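Local coordinates for protein dTDP-glucose 4,6-dehydratase (Klebsiella pneumoniae, PDB 5U4Q) that binds NAD and probably catalyses the NAD-dependent 4,6-dehydration of dTDP-glucose or a closely related nucleotide-sugar conversion, at residues Val31-Met36 / Leu62-Arg67; His123-Ser128 / Arg232-Ile237; Ile208-Tyr213 / Ala286-Met291. All coordinates share one frame; numbering follows the deposited sequence.

Contact 1 (Val31-Met36 / Leu62-Arg67). With NAD (nicotinamide-adenine-dinucleotide), chain C.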
loop_
_atom_site.group_PDB
_atom_site.type_symbol
_atom_site.label_atom_id
_atom_site.label_comp_id
_atom_site.label_asym_id
_atom_site.label_seq_id
_atom_site.Cartn_x
_atom_site.Cartn_y
_atom_site.Cartn_z
ATOM N N VAL A 31 22.375 15.907 0.022
ATOM C CA VAL A 31 21.501 16.528 0.988
ATOM C C VAL A 31 20.874 15.359 1.751
ATOM O O VAL A 31 20.320 14.433 1.140
ATOM C CB VAL A 31 20.399 17.387 0.355
ATOM C CG1 VAL A 31 19.448 17.908 1.417
ATOM C CG2 VAL A 31 21.039 18.519 -0.455
ATOM N N GLY A 32 20.997 15.409 3.060
ATOM C CA GLY A 32 20.407 14.406 3.949
ATOM C C GLY A 32 19.235 15.022 4.675
ATOM O O GLY A 32 19.300 16.190 5.082
ATOM N N ILE A 33 18.129 14.274 4.796
ATOM C CA ILE A 33 17.013 14.707 5.613
ATOM C C ILE A 33 16.642 13.614 6.608
ATOM O O ILE A 33 16.871 12.426 6.346
ATOM C CB ILE A 33 15.786 15.143 4.785
ATOM C CG1 ILE A 33 15.140 13.975 4.036
ATOM C CG2 ILE A 33 16.170 16.251 3.821
ATOM C CD1 ILE A 33 13.801 14.315 3.410
ATOM N N ASP A 34 16.098 14.020 7.759
ATOM C CA ASP A 34 15.663 13.103 8.783
ATOM C C ASP A 34 14.822 13.928 9.737
ATOM O O ASP A 34 15.092 15.104 9.903
ATOM C CB ASP A 34 16.895 12.524 9.477
ATOM C CG ASP A 34 16.609 11.223 10.181
ATOM O OD1 ASP A 34 15.839 11.232 11.180
ATOM O OD2 ASP A 34 17.175 10.190 9.729
ATOM N N ASN A 35 13.832 13.316 10.360
ATOM C CA ASN A 35 13.048 14.046 11.364
ATOM C C ASN A 35 13.558 13.866 12.783
ATOM O O ASN A 35 12.951 14.403 13.721
ATOM C CB ASN A 35 11.555 13.730 11.248
ATOM C CG ASN A 35 11.180 12.338 11.716
ATOM O OD1 ASN A 35 12.035 11.513 12.047
ATOM N ND2 ASN A 35 9.877 12.080 11.767
HETATM N N MSE A 36 14.646 13.108 12.952
HETATM C CA MSE A 36 15.287 12.909 14.263
HETATM C C MSE A 36 14.299 12.386 15.265
HETATM O O MSE A 36 14.306 12.800 16.420
HETATM C CB MSE A 36 15.940 14.217 14.753
HETATM C CG MSE A 36 16.853 14.854 13.710
HETATM SE SE MSE A 36 18.326 13.664 13.176
HETATM C CE MSE A 36 19.471 13.813 14.752
ATOM N N LEU A 62 13.534 17.515 8.540
ATOM C CA LEU A 62 12.316 17.614 7.769
ATOM C C LEU A 62 11.566 16.313 7.891
ATOM O O LEU A 62 12.189 15.233 7.864
ATOM C CB LEU A 62 12.690 17.840 6.298
ATOM C CG LEU A 62 11.634 18.009 5.244
ATOM C CD1 LEU A 62 10.774 19.219 5.526
ATOM C CD2 LEU A 62 12.318 18.160 3.893
ATOM N N ASP A 63 10.253 16.402 8.016
ATOM C CA ASP A 63 9.401 15.244 8.058
ATOM C C ASP A 63 8.923 14.917 6.651
ATOM O O ASP A 63 8.523 15.791 5.889
ATOM C CB ASP A 63 8.209 15.475 8.966
ATOM C CG ASP A 63 7.648 14.190 9.500
ATOM O OD1 ASP A 63 7.126 13.400 8.693
ATOM O OD2 ASP A 63 7.776 13.978 10.738
ATOM N N LEU A 64 8.956 13.635 6.299
ATOM C CA LEU A 64 8.477 13.167 4.988
ATOM C C LEU A 64 7.021 13.565 4.709
ATOM O O LEU A 64 6.653 13.744 3.543
ATOM C CB LEU A 64 8.562 11.644 4.908
ATOM C CG LEU A 64 9.914 10.972 4.902
ATOM C CD1 LEU A 64 9.660 9.478 4.963
ATOM C CD2 LEU A 64 10.715 11.360 3.657
ATOM N N ALA A 65 6.239 13.719 5.783
ATOM C CA ALA A 65 4.827 14.040 5.676
ATOM C C ALA A 65 4.538 15.528 5.545
ATOM O O ALA A 65 3.379 15.903 5.363
ATOM C CB ALA A 65 4.104 13.487 6.881
ATOM N N ASP A 66 5.571 16.356 5.621
ATOM C CA ASP A 66 5.447 17.826 5.497
ATOM C C ASP A 66 5.417 18.120 3.992
ATOM O O ASP A 66 6.460 18.244 3.349
ATOM C CB ASP A 66 6.629 18.481 6.220
ATOM C CG ASP A 66 6.633 20.007 6.166
ATOM O OD1 ASP A 66 5.851 20.625 5.416
ATOM O OD2 ASP A 66 7.456 20.583 6.893
ATOM N N ARG A 67 4.213 18.238 3.435
ATOM C CA ARG A 67 4.045 18.392 1.995
ATOM C C ARG A 67 4.749 19.624 1.449
ATOM O O ARG A 67 5.479 19.532 0.466
ATOM C CB ARG A 67 2.559 18.442 1.595
ATOM C CG ARG A 67 2.375 18.631 0.090
ATOM C CD ARG A 67 0.927 18.676 -0.341
ATOM N NE ARG A 67 0.835 19.069 -1.746
ATOM C CZ ARG A 67 -0.302 19.321 -2.396
ATOM N NH1 ARG A 67 -1.477 19.210 -1.773
ATOM N NH2 ARG A 67 -0.262 19.669 -3.680
HETATM P PA NAD C . 16.675 3.690 11.018
HETATM O O1A NAD C . 18.010 3.640 11.656
HETATM O O2A NAD C . 15.418 3.790 11.859
HETATM O O5B NAD C . 16.706 4.889 9.934
HETATM C C5B NAD C . 15.551 5.485 9.357
HETATM C C4B NAD C . 15.628 6.983 9.596
HETATM O O4B NAD C . 14.406 7.505 9.041
HETATM C C3B NAD C . 15.680 7.367 11.068
HETATM O O3B NAD C . 16.862 8.087 11.452
HETATM C C2B NAD C . 14.391 8.168 11.254
HETATM O O2B NAD C . 14.540 9.284 12.154
HETATM C C1B NAD C . 13.988 8.582 9.840
HETATM N N9A NAD C . 12.540 8.803 9.683
HETATM C C8A NAD C . 11.543 7.965 10.048
HETATM N N7A NAD C . 10.355 8.510 9.775
HETATM C C5A NAD C . 10.585 9.704 9.207
HETATM C C6A NAD C . 9.739 10.812 8.718
HETATM N N6A NAD C . 8.415 10.748 8.740
HETATM N N1A NAD C . 10.380 11.876 8.233
HETATM C C2A NAD C . 11.716 11.989 8.199
HETATM N N3A NAD C . 12.550 11.032 8.655
HETATM C C4A NAD C . 12.015 9.889 9.161
HETATM O O3 NAD C . 16.410 2.393 10.096
HETATM P PN NAD C . 17.335 1.756 8.942
HETATM O O1N NAD C . 18.471 2.617 8.575
HETATM O O2N NAD C . 17.509 0.302 9.376
HETATM O O5D NAD C . 16.258 1.741 7.767
HETATM C C5D NAD C . 16.419 2.357 6.493
HETATM C C4D NAD C . 15.343 1.771 5.593
HETATM O O4D NAD C . 15.652 0.388 5.304
HETATM C C3D NAD C . 13.908 1.769 6.106
HETATM O O3D NAD C . 13.051 2.095 5.009
HETATM C C2D NAD C . 13.640 0.338 6.504
HETATM O O2D NAD C . 12.255 -0.047 6.369
HETATM C C1D NAD C . 14.520 -0.440 5.547
HETATM N N1N NAD C . 14.969 -1.729 6.109
HETATM C C2N NAD C . 16.001 -1.834 6.977
HETATM C C3N NAD C . 16.404 -3.079 7.490
HETATM C C7N NAD C . 17.560 -3.279 8.478
HETATM O O7N NAD C . 17.945 -4.429 8.741
HETATM N N7N NAD C . 18.164 -2.265 9.119
HETATM C C4N NAD C . 15.704 -4.206 7.120
HETATM C C5N NAD C . 14.638 -4.082 6.238
HETATM C C6N NAD C . 14.265 -2.832 5.756
#

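Contact 2 (His123-Ser128 / Arg232-Ile237). With NAD (nicotinamide-adenine-dinucleotide), chain C.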
loop_
_atom_site.group_PDB
_atom_site.type_symbol
_atom_site.label_atom_id
_atom_site.label_comp_id
_atom_site.label_asym_id
_atom_site.label_seq_id
_atom_site.Cartn_x
_atom_site.Cartn_y
_atom_site.Cartn_z
ATOM N N HIS A 123 16.668 8.997 -11.210
ATOM C CA HIS A 123 16.570 7.650 -10.647
ATOM C C HIS A 123 16.181 7.748 -9.180
ATOM O O HIS A 123 16.816 8.502 -8.418
ATOM C CB HIS A 123 17.882 6.876 -10.769
ATOM C CG HIS A 123 17.772 5.412 -10.469
ATOM N ND1 HIS A 123 18.874 4.620 -10.241
ATOM C CD2 HIS A 123 16.697 4.588 -10.404
ATOM C CE1 HIS A 123 18.477 3.370 -10.056
ATOM N NE2 HIS A 123 17.162 3.330 -10.118
ATOM N N LEU A 124 15.136 7.012 -8.810
ATOM C CA LEU A 124 14.700 6.884 -7.417
ATOM C C LEU A 124 14.923 5.452 -6.996
ATOM O O LEU A 124 14.344 4.526 -7.566
ATOM C CB LEU A 124 13.214 7.153 -7.269
ATOM C CG LEU A 124 12.595 6.815 -5.900
ATOM C CD1 LEU A 124 13.187 7.657 -4.781
ATOM C CD2 LEU A 124 11.089 6.969 -5.994
ATOM N N VAL A 125 15.776 5.283 -5.983
ATOM C CA VAL A 125 16.019 4.000 -5.350
ATOM C C VAL A 125 15.356 4.090 -3.992
ATOM O O VAL A 125 15.488 5.104 -3.315
ATOM C CB VAL A 125 17.515 3.685 -5.215
ATOM C CG1 VAL A 125 17.741 2.352 -4.495
ATOM C CG2 VAL A 125 18.167 3.631 -6.583
ATOM N N TYR A 126 14.635 3.034 -3.582
ATOM C CA TYR A 126 13.875 3.141 -2.331
ATOM C C TYR A 126 13.873 1.820 -1.612
ATOM O O TYR A 126 13.989 0.762 -2.231
ATOM C CB TYR A 126 12.428 3.666 -2.577
ATOM C CG TYR A 126 11.606 2.735 -3.427
ATOM C CD1 TYR A 126 11.726 2.751 -4.812
ATOM C CD2 TYR A 126 10.746 1.784 -2.856
ATOM C CE1 TYR A 126 11.022 1.859 -5.611
ATOM C CE2 TYR A 126 10.021 0.905 -3.651
ATOM C CZ TYR A 126 10.183 0.919 -5.023
ATOM O OH TYR A 126 9.505 0.013 -5.806
ATOM N N ALA A 127 13.744 1.912 -0.293
ATOM C CA ALA A 127 13.741 0.729 0.552
ATOM C C ALA A 127 12.373 0.062 0.592
ATOM O O ALA A 127 11.370 0.678 0.950
ATOM C CB ALA A 127 14.152 1.115 1.968
ATOM N N SER A 128 12.346 -1.202 0.221
ATOM C CA SER A 128 11.218 -2.084 0.465
ATOM C C SER A 128 11.657 -3.041 1.583
ATOM O O SER A 128 12.550 -2.710 2.383
ATOM C CB SER A 128 10.767 -2.796 -0.798
ATOM O OG SER A 128 9.585 -3.556 -0.571
ATOM N N ARG A 232 26.125 0.922 -6.330
ATOM C CA ARG A 232 26.150 0.382 -7.724
ATOM C C ARG A 232 24.741 0.476 -8.359
ATOM O O ARG A 232 24.612 0.904 -9.510
ATOM C CB ARG A 232 26.659 -1.056 -7.796
ATOM C CG ARG A 232 28.128 -1.187 -7.441
ATOM C CD ARG A 232 28.653 -2.580 -7.612
ATOM N NE ARG A 232 30.056 -2.641 -7.167
ATOM C CZ ARG A 232 30.982 -3.450 -7.674
ATOM N NH1 ARG A 232 30.705 -4.275 -8.683
ATOM N NH2 ARG A 232 32.219 -3.412 -7.179
ATOM N N VAL A 233 23.708 0.098 -7.610
ATOM C CA VAL A 233 22.338 0.150 -8.126
ATOM C C VAL A 233 21.917 1.561 -8.497
ATOM O O VAL A 233 21.208 1.741 -9.490
ATOM C CB VAL A 233 21.313 -0.454 -7.136
ATOM C CG1 VAL A 233 19.864 -0.123 -7.520
ATOM C CG2 VAL A 233 21.499 -1.950 -7.050
ATOM N N LEU A 234 22.325 2.551 -7.708
ATOM C CA LEU A 234 21.971 3.947 -7.976
ATOM C C LEU A 234 22.408 4.344 -9.391
ATOM O O LEU A 234 21.741 5.189 -10.016
ATOM C CB LEU A 234 22.574 4.899 -6.904
ATOM C CG LEU A 234 21.712 5.129 -5.642
ATOM C CD1 LEU A 234 22.544 5.597 -4.451
ATOM C CD2 LEU A 234 20.596 6.135 -5.920
ATOM N N ASP A 235 23.478 3.723 -9.896
ATOM C CA ASP A 235 24.018 4.024 -11.239
ATOM C C ASP A 235 23.420 3.186 -12.361
ATOM O O ASP A 235 23.759 3.423 -13.526
ATOM C CB ASP A 235 25.550 3.825 -11.295
ATOM C CG ASP A 235 26.334 4.884 -10.587
ATOM O OD1 ASP A 235 25.815 5.973 -10.269
ATOM O OD2 ASP A 235 27.545 4.613 -10.387
ATOM N N VAL A 236 22.551 2.222 -12.047
ATOM C CA VAL A 236 21.934 1.394 -13.069
ATOM C C VAL A 236 20.497 1.871 -13.181
ATOM O O VAL A 236 19.671 1.569 -12.325
ATOM C CB VAL A 236 22.008 -0.112 -12.749
ATOM C CG1 VAL A 236 21.309 -0.909 -13.837
ATOM C CG2 VAL A 236 23.463 -0.571 -12.619
ATOM N N ILE A 237 20.214 2.637 -14.223
ATOM C CA ILE A 237 18.906 3.275 -14.402
ATOM C C ILE A 237 17.948 2.381 -15.211
ATOM O O ILE A 237 18.229 2.064 -16.370
ATOM C CB ILE A 237 19.073 4.647 -15.055
ATOM C CG1 ILE A 237 19.968 5.530 -14.155
ATOM C CG2 ILE A 237 17.700 5.288 -15.288
ATOM C CD1 ILE A 237 20.191 6.929 -14.658
HETATM P PA NAD C . 16.675 3.690 11.018
HETATM O O1A NAD C . 18.010 3.640 11.656
HETATM O O2A NAD C . 15.418 3.790 11.859
HETATM O O5B NAD C . 16.706 4.889 9.934
HETATM C C5B NAD C . 15.551 5.485 9.357
HETATM C C4B NAD C . 15.628 6.983 9.596
HETATM O O4B NAD C . 14.406 7.505 9.041
HETATM C C3B NAD C . 15.680 7.367 11.068
HETATM O O3B NAD C . 16.862 8.087 11.452
HETATM C C2B NAD C . 14.391 8.168 11.254
HETATM O O2B NAD C . 14.540 9.284 12.154
HETATM C C1B NAD C . 13.988 8.582 9.840
HETATM N N9A NAD C . 12.540 8.803 9.683
HETATM C C8A NAD C . 11.543 7.965 10.048
HETATM N N7A NAD C . 10.355 8.510 9.775
HETATM C C5A NAD C . 10.585 9.704 9.207
HETATM C C6A NAD C . 9.739 10.812 8.718
HETATM N N6A NAD C . 8.415 10.748 8.740
HETATM N N1A NAD C . 10.380 11.876 8.233
HETATM C C2A NAD C . 11.716 11.989 8.199
HETATM N N3A NAD C . 12.550 11.032 8.655
HETATM C C4A NAD C . 12.015 9.889 9.161
HETATM O O3 NAD C . 16.410 2.393 10.096
HETATM P PN NAD C . 17.335 1.756 8.942
HETATM O O1N NAD C . 18.471 2.617 8.575
HETATM O O2N NAD C . 17.509 0.302 9.376
HETATM O O5D NAD C . 16.258 1.741 7.767
HETATM C C5D NAD C . 16.419 2.357 6.493
HETATM C C4D NAD C . 15.343 1.771 5.593
HETATM O O4D NAD C . 15.652 0.388 5.304
HETATM C C3D NAD C . 13.908 1.769 6.106
HETATM O O3D NAD C . 13.051 2.095 5.009
HETATM C C2D NAD C . 13.640 0.338 6.504
HETATM O O2D NAD C . 12.255 -0.047 6.369
HETATM C C1D NAD C . 14.520 -0.440 5.547
HETATM N N1N NAD C . 14.969 -1.729 6.109
HETATM C C2N NAD C . 16.001 -1.834 6.977
HETATM C C3N NAD C . 16.404 -3.079 7.490
HETATM C C7N NAD C . 17.560 -3.279 8.478
HETATM O O7N NAD C . 17.945 -4.429 8.741
HETATM N N7N NAD C . 18.164 -2.265 9.119
HETATM C C4N NAD C . 15.704 -4.206 7.120
HETATM C C5N NAD C . 14.638 -4.082 6.238
HETATM C C6N NAD C . 14.265 -2.832 5.756
#

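Contact 3 (Ile208-Tyr213 / Ala286-Met291)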
loop_
_atom_site.group_PDB
_atom_site.type_symbol
_atom_site.label_atom_id
_atom_site.label_comp_id
_atom_site.label_asym_id
_atom_site.label_seq_id
_atom_site.Cartn_x
_atom_site.Cartn_y
_atom_site.Cartn_z
ATOM N N ILE A 208 18.030 -13.661 25.632
ATOM C CA ILE A 208 17.732 -13.625 24.214
ATOM C C ILE A 208 16.856 -14.829 23.892
ATOM O O ILE A 208 17.159 -15.957 24.318
ATOM C CB ILE A 208 19.007 -13.736 23.365
ATOM C CG1 ILE A 208 19.958 -12.578 23.668
ATOM C CG2 ILE A 208 18.659 -13.779 21.878
ATOM C CD1 ILE A 208 21.330 -12.768 23.054
ATOM N N ASP A 209 15.783 -14.607 23.138
ATOM C CA ASP A 209 14.921 -15.707 22.719
ATOM C C ASP A 209 15.624 -16.421 21.571
ATOM O O ASP A 209 16.099 -15.777 20.626
ATOM C CB ASP A 209 13.531 -15.218 22.285
ATOM C CG ASP A 209 12.608 -14.918 23.461
ATOM O OD1 ASP A 209 13.046 -14.958 24.633
ATOM O OD2 ASP A 209 11.413 -14.645 23.204
ATOM N N VAL A 210 15.704 -17.747 21.675
ATOM C CA VAL A 210 16.362 -18.577 20.682
ATOM C C VAL A 210 15.375 -19.608 20.146
ATOM O O VAL A 210 14.919 -20.474 20.889
ATOM C CB VAL A 210 17.592 -19.290 21.310
ATOM C CG1 VAL A 210 18.289 -20.197 20.290
ATOM C CG2 VAL A 210 18.559 -18.265 21.898
ATOM N N TYR A 211 15.055 -19.511 18.856
ATOM C CA TYR A 211 14.129 -20.428 18.176
ATOM C C TYR A 211 14.840 -21.545 17.425
ATOM O O TYR A 211 15.964 -21.370 16.956
ATOM C CB TYR A 211 13.280 -19.654 17.157
ATOM C CG TYR A 211 12.340 -18.660 17.776
ATOM C CD1 TYR A 211 12.755 -17.358 18.061
ATOM C CD2 TYR A 211 11.030 -19.019 18.088
ATOM C CE1 TYR A 211 11.888 -16.441 18.642
ATOM C CE2 TYR A 211 10.157 -18.115 18.666
ATOM C CZ TYR A 211 10.587 -16.826 18.938
ATOM O OH TYR A 211 9.717 -15.934 19.513
ATOM N N ASN A 212 14.166 -22.694 17.307
ATOM C CA ASN A 212 14.653 -23.843 16.531
ATOM C C ASN A 212 16.123 -24.218 16.822
ATOM O O ASN A 212 16.928 -24.426 15.895
ATOM C CB ASN A 212 14.437 -23.555 15.028
ATOM C CG ASN A 212 14.760 -24.750 14.120
ATOM O OD1 ASN A 212 14.669 -25.917 14.518
ATOM N ND2 ASN A 212 15.130 -24.448 12.878
ATOM N N TYR A 213 16.448 -24.305 18.104
ATOM C CA TYR A 213 17.785 -24.716 18.562
ATOM C C TYR A 213 18.900 -23.809 18.005
ATOM O O TYR A 213 20.034 -24.259 17.824
ATOM C CB TYR A 213 18.058 -26.194 18.201
ATOM C CG TYR A 213 17.375 -27.240 19.076
ATOM C CD1 TYR A 213 16.017 -27.532 18.930
ATOM C CD2 TYR A 213 18.096 -27.946 20.043
ATOM C CE1 TYR A 213 15.400 -28.495 19.716
ATOM C CE2 TYR A 213 17.486 -28.911 20.832
ATOM C CZ TYR A 213 16.135 -29.182 20.667
ATOM O OH TYR A 213 15.509 -30.141 21.427
ATOM N N ALA A 286 25.885 -15.323 26.836
ATOM C CA ALA A 286 24.548 -14.758 26.762
ATOM C C ALA A 286 23.536 -15.656 27.467
ATOM O O ALA A 286 23.650 -16.885 27.416
ATOM C CB ALA A 286 24.136 -14.582 25.310
ATOM N N GLN A 287 22.562 -15.028 28.132
ATOM C CA GLN A 287 21.434 -15.727 28.740
ATOM C C GLN A 287 20.473 -16.043 27.610
ATOM O O GLN A 287 20.142 -15.158 26.816
ATOM C CB GLN A 287 20.723 -14.832 29.758
ATOM C CG GLN A 287 21.556 -14.497 30.985
ATOM C CD GLN A 287 21.610 -15.636 31.978
ATOM O OE1 GLN A 287 22.683 -16.165 32.276
ATOM N NE2 GLN A 287 20.447 -16.036 32.485
ATOM N N LYS A 288 20.015 -17.287 27.529
ATOM C CA LYS A 288 19.139 -17.715 26.457
ATOM C C LYS A 288 17.847 -18.338 26.966
ATOM O O LYS A 288 17.847 -19.038 27.993
ATOM C CB LYS A 288 19.877 -18.732 25.571
ATOM C CG LYS A 288 21.228 -18.244 25.079
ATOM C CD LYS A 288 22.015 -19.330 24.363
ATOM C CE LYS A 288 23.407 -18.843 24.007
ATOM N NZ LYS A 288 24.322 -18.658 25.173
ATOM N N ASN A 289 16.749 -18.059 26.263
ATOM C CA ASN A 289 15.446 -18.685 26.509
ATOM C C ASN A 289 15.143 -19.525 25.267
ATOM O O ASN A 289 15.003 -18.993 24.169
ATOM C CB ASN A 289 14.324 -17.652 26.665
ATOM C CG ASN A 289 14.555 -16.680 27.796
ATOM O OD1 ASN A 289 14.115 -15.533 27.720
ATOM N ND2 ASN A 289 15.242 -17.119 28.850
HETATM N N MSE A 290 15.041 -20.839 25.426
HETATM C CA MSE A 290 14.787 -21.711 24.284
HETATM C C MSE A 290 13.311 -21.756 24.019
HETATM O O MSE A 290 12.517 -22.111 24.901
HETATM C CB MSE A 290 15.318 -23.120 24.534
HETATM C CG MSE A 290 16.742 -23.156 25.073
HETATM SE SE MSE A 290 18.007 -22.132 23.967
HETATM C CE MSE A 290 17.683 -23.017 22.245
HETATM N N MSE A 291 12.929 -21.391 22.802
HETATM C CA MSE A 291 11.520 -21.342 22.413
HETATM C C MSE A 291 11.148 -22.688 21.853
HETATM O O MSE A 291 11.833 -23.188 20.955
HETATM C CB MSE A 291 11.325 -20.238 21.372
HETATM C CG MSE A 291 11.873 -18.886 21.832
HETATM SE SE MSE A 291 11.006 -18.312 23.507
HETATM C CE MSE A 291 9.429 -17.427 22.716
HETATM O O HOH W 1 15.006 -23.655 20.296
HETATM O O HOH W 2 11.576 -22.571 18.310
#

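Contact 1 (Val31-Met36 / Leu62-Arg67)
Asn35 and Asp63 lie side by side at the adenine of NAD, the amide over one face and the carboxylate at the amino edge, joined by a nearly straight hydrogen bond from ND2 of Asn35 to OD2 of Asp63 (3.0 Å). The bond stays in the amide plane yet meets the carboxylate from above its own plane. With chi1 at 72°, CG of Asn35 sits between the backbone N and the carbonyl carbon, which lays the amide flat over the purine, its OD1 3.3 Å from C4A of NAD. CG of Leu64 presses on the opposite face, 3.5 Å from N1A. The rim of the base is read as well: N6A of NAD donates to OD1 of Asp63 (2.9 Å). N1A of NAD accepts from N of Leu64 (3.0 Å). OD1 of Asp63 also accepts from N of Ala65 in an Asx turn, which steadies the carboxylate. Beneath this close polar layer the packing is slacker: CD1 of Ile33 only brushes CD2 of Leu62, 4.1 Å away. Asn35, Asp63 and Leu62 remain partly exposed, whereas Ile33 and Leu64 are buried. At the ribose, Asp34 takes O2B on OD1 (2.5 Å) and O3B on OD2 (2.7 Å), while N of Met36 and Ala12 hold the same carboxylate from the protein side. An acidic group gripping both hydroxyls is consistent with a preference for NAD over NADP, whose 2'-phosphate it would probably repel.

Contact 2 (His123-Ser128 / Arg232-Ile237)
His123 meets the end of helix 223-234 with the edge of its imidazole. Its CG stands anti to the backbone N (chi1 -168°), a setting that carries the ring across to the helix end, where ND1 donates to the carbonyl O of Leu234 at 2.9 Å. The acceptor lies in the ring plane, but the N-H approaches from above the plane of that carbonyl, 47° out of it. CE1 points into the same turn, 3.2 Å from O of Val233 and 3.1 Å from O of Val236; the former oxygen already accepts from N of Val236. The other nitrogen, NE2, is hydrogen-bonded to Thr177, so both ring nitrogens are engaged and the rotation of the ring is fixed. CA of Ile237 lies over one face, and CG2 of Val125 lies over the opposite one, 3.5 Å above the plane and offset toward its rim. Two residues along the strand, Val125 uses that same methyl against the helix: CG2 reaches CD2 of Leu234 at 3.6 Å and, more loosely, CG1 of Val233. Farther on, the strand leaves the helix and arrives at the cofactor, where CB of Ala127 is 3.4 Å from O3D of NAD and Ser128 nears the nicotinamide ring. A helix packed on one side of a parallel sheet whose strand ends line the dinucleotide site is the layered architecture of the Rossmann fold.

Contact 3 (Ile208-Tyr213 / Ala286-Met291)
Backbone hydrogen bonds join Ile208-Tyr213 and Ala286-Met291 in parallel register. Ile208 donates from N to O of Gln287 (2.8 Å) and accepts at O from N of Asn289; Val210 then repeats the pattern, N to O of Asn289 and O from N of Met291. All four bonds are close to straight. Weaker CA-H...O contacts add to them: O of Ile208, already bonded to N of Asn289, is also approached by CA of Lys288. Past the last direct bond, water takes over: one molecule accepts from N of Asn212 (2.8 Å) and donates to O of Met291 (2.7 Å), while another accepts from N of Tyr213 and donates to O of Val210 and O of Met291.

This two-stranded parallel ribbon stands apart from the large Rossmann sheet, in the smaller C-terminal lobe that in extended short-chain dehydrogenases generally carries the nucleotide-sugar site.

Apolar contacts hold the face bearing Ile208 and Val210. CD1 of Ile208 touches CB of Ala286, and Phe198 and Ala201 of helix 194-203 pack on the isoleucine. CG1 of Val210 meets CE of selenomethionine Met290 at 3.5 Å, tighter than usual for carbon atoms; bends at chi2 and chi3 (-53° and -56°) curl that methyl back onto the valine.

Aromatic contact belongs to the other face. CG of selenomethionine Met291 sits over the centre of the Tyr211 ring, 3.7 Å from its centroid, in a CH-pi contact, with SE farther off above the same face in a Met-aromatic arrangement. CE continues to OH of Tyr211 and to OD2 of Asp209, each at 3.5 Å.

Charge enters with Lys288, whose chain, bent at chi4, turns NZ to O of Ala286 (2.9 Å) and forms a salt bridge with Glu279 of helix 271-282.

In the fold
From the N terminus, contact 1 closes first: the chain leaves strand 29-34, passes helix 42-50 and strand 57-61, and returns at 62-67 beside the adenosine end of NAD. Contact 2 opens only afterwards, at strand 123-129, and closes at the end of helix 223-234. Both reach the same parallel sheet and the same cofactor, with centres about 20 Å apart. Contact 3 opens at 208-213, before contact 2 has closed, and closes at 286-291, so these two loops cross. Their centres lie about 37 Å apart, on opposite sides of the chain's centre. The crossing reflects a chain that leaves the Rossmann sheet for the second lobe, comes back, and leaves again.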